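Local atomic coordinates of DNA-(apurinic or apyrimidinic site) endonuclease 2 (Xenopus laevis, PDB entry 6WCD), a protein that cleaves DNA as a 3'-5' exonuclease and weak apurinic/apyrimidinic endonuclease in repair of oxidative and alkylation damage. Residues A[250-258]-A[266-274]. Sequence-based numbering, arbitrary orientation.
Sequences QKNAFTCWC and TNYGTRIDY
T255 and C256 both face T270 in a classic beta bulge between the antiparallel segments 250-258 and 266-274: T270 O accepts a bond from T255 N (2.9 Å) and a weak one from C256 N, while T270 N donates to C256 O (3.0 Å). F254 lies across the second backbone, with G269 O 3.5 Å above the centre of one ring face and N252 CA over the rim of the opposite face. Beside it, the N267 amide brings ND2 to within 3.5 Å of F254 CD2, its plane turned 32° from the ring. The same amide offers OD1 to W257 NE1 (2.9 Å), nearly in the indole plane, and a water ties OD1 to N252 O. Replacing F254 by alanine would strip the ring from the G269 peptide and is likely to leave the N267 amide freer to turn. Farther along, T255 holds OG1 between its backbone N and carbonyl carbon (chi1 64°), where it accepts from I272 N. The same OG1 donates to the anti lone pair of D273 OD2 (2.7 Å). That carboxylate oxygen also bonds H300 ND1, so T255 acts as a second-shell partner that probably restrains the carboxylate's rotation. R271 runs its aliphatic chain past A253 O, its guanidinium salt-bridged to D241 and D192. In this DNase I-like fold of the AP/ExoA family, the bulged antiparallel pair, its strands joined through helix 263-266, carries D273, which by similarity is important for catalytic activity, next to the active-site residue D183 and to H300, the predicted proton acceptor.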
loop_
_atom_site.group_PDB
_atom_site.type_symbol
_atom_site.label_atom_id
_atom_site.label_comp_id
_atom_site.label_asym_id
_atom_site.label_seq_id
_atom_site.Cartn_x
_atom_site.Cartn_y
_atom_site.Cartn_z
ATOM N N GLN A 250 -18.451 -8.716 -10.047
ATOM C CA GLN A 250 -19.028 -7.373 -9.939
ATOM C C GLN A 250 -18.468 -6.456 -11.034
ATOM O O GLN A 250 -17.246 -6.321 -11.165
ATOM C CB GLN A 250 -18.720 -6.796 -8.562
ATOM C CG GLN A 250 -19.321 -5.430 -8.282
ATOM C CD GLN A 250 -19.116 -4.965 -6.844
ATOM O OE1 GLN A 250 -19.129 -5.766 -5.890
ATOM N NE2 GLN A 250 -18.901 -3.664 -6.677
ATOM N N LYS A 251 -19.369 -5.823 -11.782
ATOM C CA LYS A 251 -19.026 -4.915 -12.879
ATOM C C LYS A 251 -18.883 -3.471 -12.401
ATOM O O LYS A 251 -19.455 -3.060 -11.402
ATOM C CB LYS A 251 -20.126 -4.976 -13.950
ATOM C CG LYS A 251 -20.296 -6.327 -14.562
ATOM C CD LYS A 251 -21.465 -6.306 -15.560
ATOM C CE LYS A 251 -21.204 -7.193 -16.770
ATOM N NZ LYS A 251 -22.429 -7.331 -17.634
ATOM N N ASN A 252 -18.075 -2.689 -13.154
ATOM C CA ASN A 252 -17.909 -1.242 -12.878
ATOM C C ASN A 252 -17.353 -0.942 -11.511
ATOM O O ASN A 252 -17.631 0.103 -10.898
ATOM C CB ASN A 252 -19.247 -0.525 -13.072
ATOM C CG ASN A 252 -19.829 -0.784 -14.429
ATOM O OD1 ASN A 252 -20.990 -1.194 -14.564
ATOM N ND2 ASN A 252 -19.025 -0.586 -15.454
ATOM N N ALA A 253 -16.526 -1.827 -10.980
ATOM C CA ALA A 253 -16.019 -1.642 -9.650
ATOM C C ALA A 253 -14.665 -0.951 -9.769
ATOM O O ALA A 253 -13.623 -1.541 -9.519
ATOM C CB ALA A 253 -15.857 -2.974 -8.952
ATOM N N PHE A 254 -14.702 0.329 -10.099
ATOM C CA PHE A 254 -13.474 1.059 -10.336
ATOM C C PHE A 254 -13.012 1.850 -9.112
ATOM O O PHE A 254 -13.796 2.110 -8.186
ATOM C CB PHE A 254 -13.637 2.001 -11.521
ATOM C CG PHE A 254 -14.153 1.300 -12.783
ATOM C CD1 PHE A 254 -13.724 0.018 -13.109
ATOM C CD2 PHE A 254 -15.054 1.936 -13.591
ATOM C CE1 PHE A 254 -14.196 -0.625 -14.252
ATOM C CE2 PHE A 254 -15.524 1.310 -14.749
ATOM C CZ PHE A 254 -15.076 0.029 -15.069
ATOM N N THR A 255 -11.714 2.157 -9.071
ATOM C CA THR A 255 -11.122 2.892 -7.965
ATOM C C THR A 255 -10.447 4.184 -8.383
ATOM O O THR A 255 -9.934 4.920 -7.521
ATOM C CB THR A 255 -10.122 2.039 -7.208
ATOM O OG1 THR A 255 -9.006 1.676 -8.036
ATOM C CG2 THR A 255 -10.783 0.810 -6.659
ATOM N N CYS A 256 -10.367 4.459 -9.693
ATOM C CA CYS A 256 -9.594 5.574 -10.202
ATOM C C CYS A 256 -10.276 6.134 -11.416
ATOM O O CYS A 256 -10.611 5.370 -12.346
ATOM C CB CYS A 256 -8.174 5.138 -10.529
ATOM S SG CYS A 256 -7.100 6.515 -11.137
ATOM N N TRP A 257 -10.414 7.481 -11.456
ATOM C CA TRP A 257 -11.015 8.225 -12.558
ATOM C C TRP A 257 -10.171 9.482 -12.748
ATOM O O TRP A 257 -9.861 10.190 -11.761
ATOM C CB TRP A 257 -12.461 8.638 -12.268
ATOM C CG TRP A 257 -13.386 7.538 -11.791
ATOM C CD1 TRP A 257 -14.260 6.846 -12.520
ATOM C CD2 TRP A 257 -13.468 7.024 -10.448
ATOM N NE1 TRP A 257 -14.925 5.926 -11.741
ATOM C CE2 TRP A 257 -14.427 6.013 -10.454
ATOM C CE3 TRP A 257 -12.816 7.341 -9.262
ATOM C CZ2 TRP A 257 -14.774 5.322 -9.339
ATOM C CZ3 TRP A 257 -13.180 6.628 -8.108
ATOM C CH2 TRP A 257 -14.105 5.634 -8.165
ATOM N N CYS A 258 -9.896 9.847 -13.985
ATOM C CA CYS A 258 -9.080 11.027 -14.166
ATOM C C CYS A 258 -9.789 12.291 -13.700
ATOM O O CYS A 258 -10.986 12.400 -13.743
ATOM C CB CYS A 258 -8.583 11.156 -15.594
ATOM S SG CYS A 258 -9.915 11.434 -16.790
ATOM N N THR A 266 -19.128 9.866 -15.150
ATOM C CA THR A 266 -19.509 8.999 -16.266
ATOM C C THR A 266 -18.987 7.579 -16.058
ATOM O O THR A 266 -19.245 6.708 -16.907
ATOM C CB THR A 266 -18.958 9.539 -17.577
ATOM O OG1 THR A 266 -17.545 9.601 -17.494
ATOM C CG2 THR A 266 -19.492 10.897 -17.882
ATOM N N ASN A 267 -18.285 7.352 -14.957
ATOM C CA ASN A 267 -17.597 6.103 -14.597
ATOM C C ASN A 267 -16.598 5.697 -15.683
ATOM O O ASN A 267 -16.437 4.530 -16.055
ATOM C CB ASN A 267 -18.578 4.979 -14.298
ATOM C CG ASN A 267 -18.048 4.010 -13.263
ATOM O OD1 ASN A 267 -17.311 4.383 -12.294
ATOM N ND2 ASN A 267 -18.426 2.752 -13.429
ATOM N N TYR A 268 -15.899 6.682 -16.176
ATOM C CA TYR A 268 -14.737 6.457 -17.031
ATOM C C TYR A 268 -13.570 6.156 -16.101
ATOM O O TYR A 268 -12.828 7.054 -15.660
ATOM C CB TYR A 268 -14.532 7.688 -17.864
ATOM C CG TYR A 268 -13.324 7.742 -18.800
ATOM C CD1 TYR A 268 -13.407 7.249 -20.054
ATOM C CD2 TYR A 268 -12.165 8.378 -18.392
ATOM C CE1 TYR A 268 -12.342 7.388 -20.957
ATOM C CE2 TYR A 268 -11.105 8.514 -19.269
ATOM C CZ TYR A 268 -11.212 7.999 -20.529
ATOM O OH TYR A 268 -10.194 8.144 -21.449
ATOM N N GLY A 269 -13.416 4.882 -15.763
ATOM C CA GLY A 269 -12.485 4.478 -14.717
ATOM C C GLY A 269 -11.860 3.104 -14.849
ATOM O O GLY A 269 -12.138 2.342 -15.778
ATOM N N THR A 270 -11.017 2.791 -13.861
ATOM C CA THR A 270 -10.258 1.546 -13.820
ATOM C C THR A 270 -10.092 1.131 -12.373
ATOM O O THR A 270 -10.084 1.981 -11.493
ATOM C CB THR A 270 -8.873 1.700 -14.448
ATOM O OG1 THR A 270 -8.967 2.410 -15.689
ATOM C CG2 THR A 270 -8.298 0.349 -14.691
ATOM N N ARG A 271 -9.937 -0.188 -12.124
ATOM C CA ARG A 271 -9.620 -0.692 -10.777
ATOM C C ARG A 271 -8.107 -0.993 -10.723
ATOM O O ARG A 271 -7.645 -1.949 -11.372
ATOM C CB ARG A 271 -10.421 -1.928 -10.402
ATOM C CG ARG A 271 -10.198 -2.313 -8.890
ATOM C CD ARG A 271 -11.072 -3.478 -8.445
ATOM N NE ARG A 271 -10.672 -4.696 -9.122
ATOM C CZ ARG A 271 -9.927 -5.658 -8.600
ATOM N NH1 ARG A 271 -9.515 -5.608 -7.348
ATOM N NH2 ARG A 271 -9.575 -6.677 -9.369
ATOM N N ILE A 272 -7.351 -0.165 -10.005
ATOM C CA ILE A 272 -5.892 -0.295 -9.923
ATOM C C ILE A 272 -5.416 -0.284 -8.469
ATOM O O ILE A 272 -4.181 -0.312 -8.232
ATOM C CB ILE A 272 -5.151 0.772 -10.757
ATOM C CG1 ILE A 272 -5.561 2.192 -10.330
ATOM C CG2 ILE A 272 -5.340 0.494 -12.260
ATOM C CD1 ILE A 272 -4.677 3.262 -10.946
ATOM N N ASP A 273 -6.326 -0.251 -7.526
ATOM C CA ASP A 273 -6.040 -0.304 -6.095
ATOM C C ASP A 273 -6.534 -1.627 -5.534
ATOM O O ASP A 273 -7.689 -2.026 -5.738
ATOM C CB ASP A 273 -6.735 0.870 -5.455
ATOM C CG ASP A 273 -6.209 2.201 -5.996
ATOM O OD1 ASP A 273 -5.048 2.599 -5.605
ATOM O OD2 ASP A 273 -6.878 2.866 -6.831
ATOM N N TYR A 274 -5.655 -2.300 -4.815
ATOM C CA TYR A 274 -5.834 -3.658 -4.394
ATOM C C TYR A 274 -5.516 -3.847 -2.938
ATOM O O TYR A 274 -4.711 -3.134 -2.339
ATOM C CB TYR A 274 -4.895 -4.597 -5.174
ATOM C CG TYR A 274 -5.050 -4.630 -6.654
ATOM C CD1 TYR A 274 -5.694 -5.671 -7.259
ATOM C CD2 TYR A 274 -4.450 -3.696 -7.459
ATOM C CE1 TYR A 274 -5.782 -5.781 -8.627
ATOM C CE2 TYR A 274 -4.570 -3.766 -8.818
ATOM C CZ TYR A 274 -5.200 -4.814 -9.403
ATOM O OH TYR A 274 -5.296 -4.965 -10.771
HETATM O O HOH W 1 -17.893 3.065 -9.589
HETATM O O HOH W 2 -10.236 7.757 -15.749
#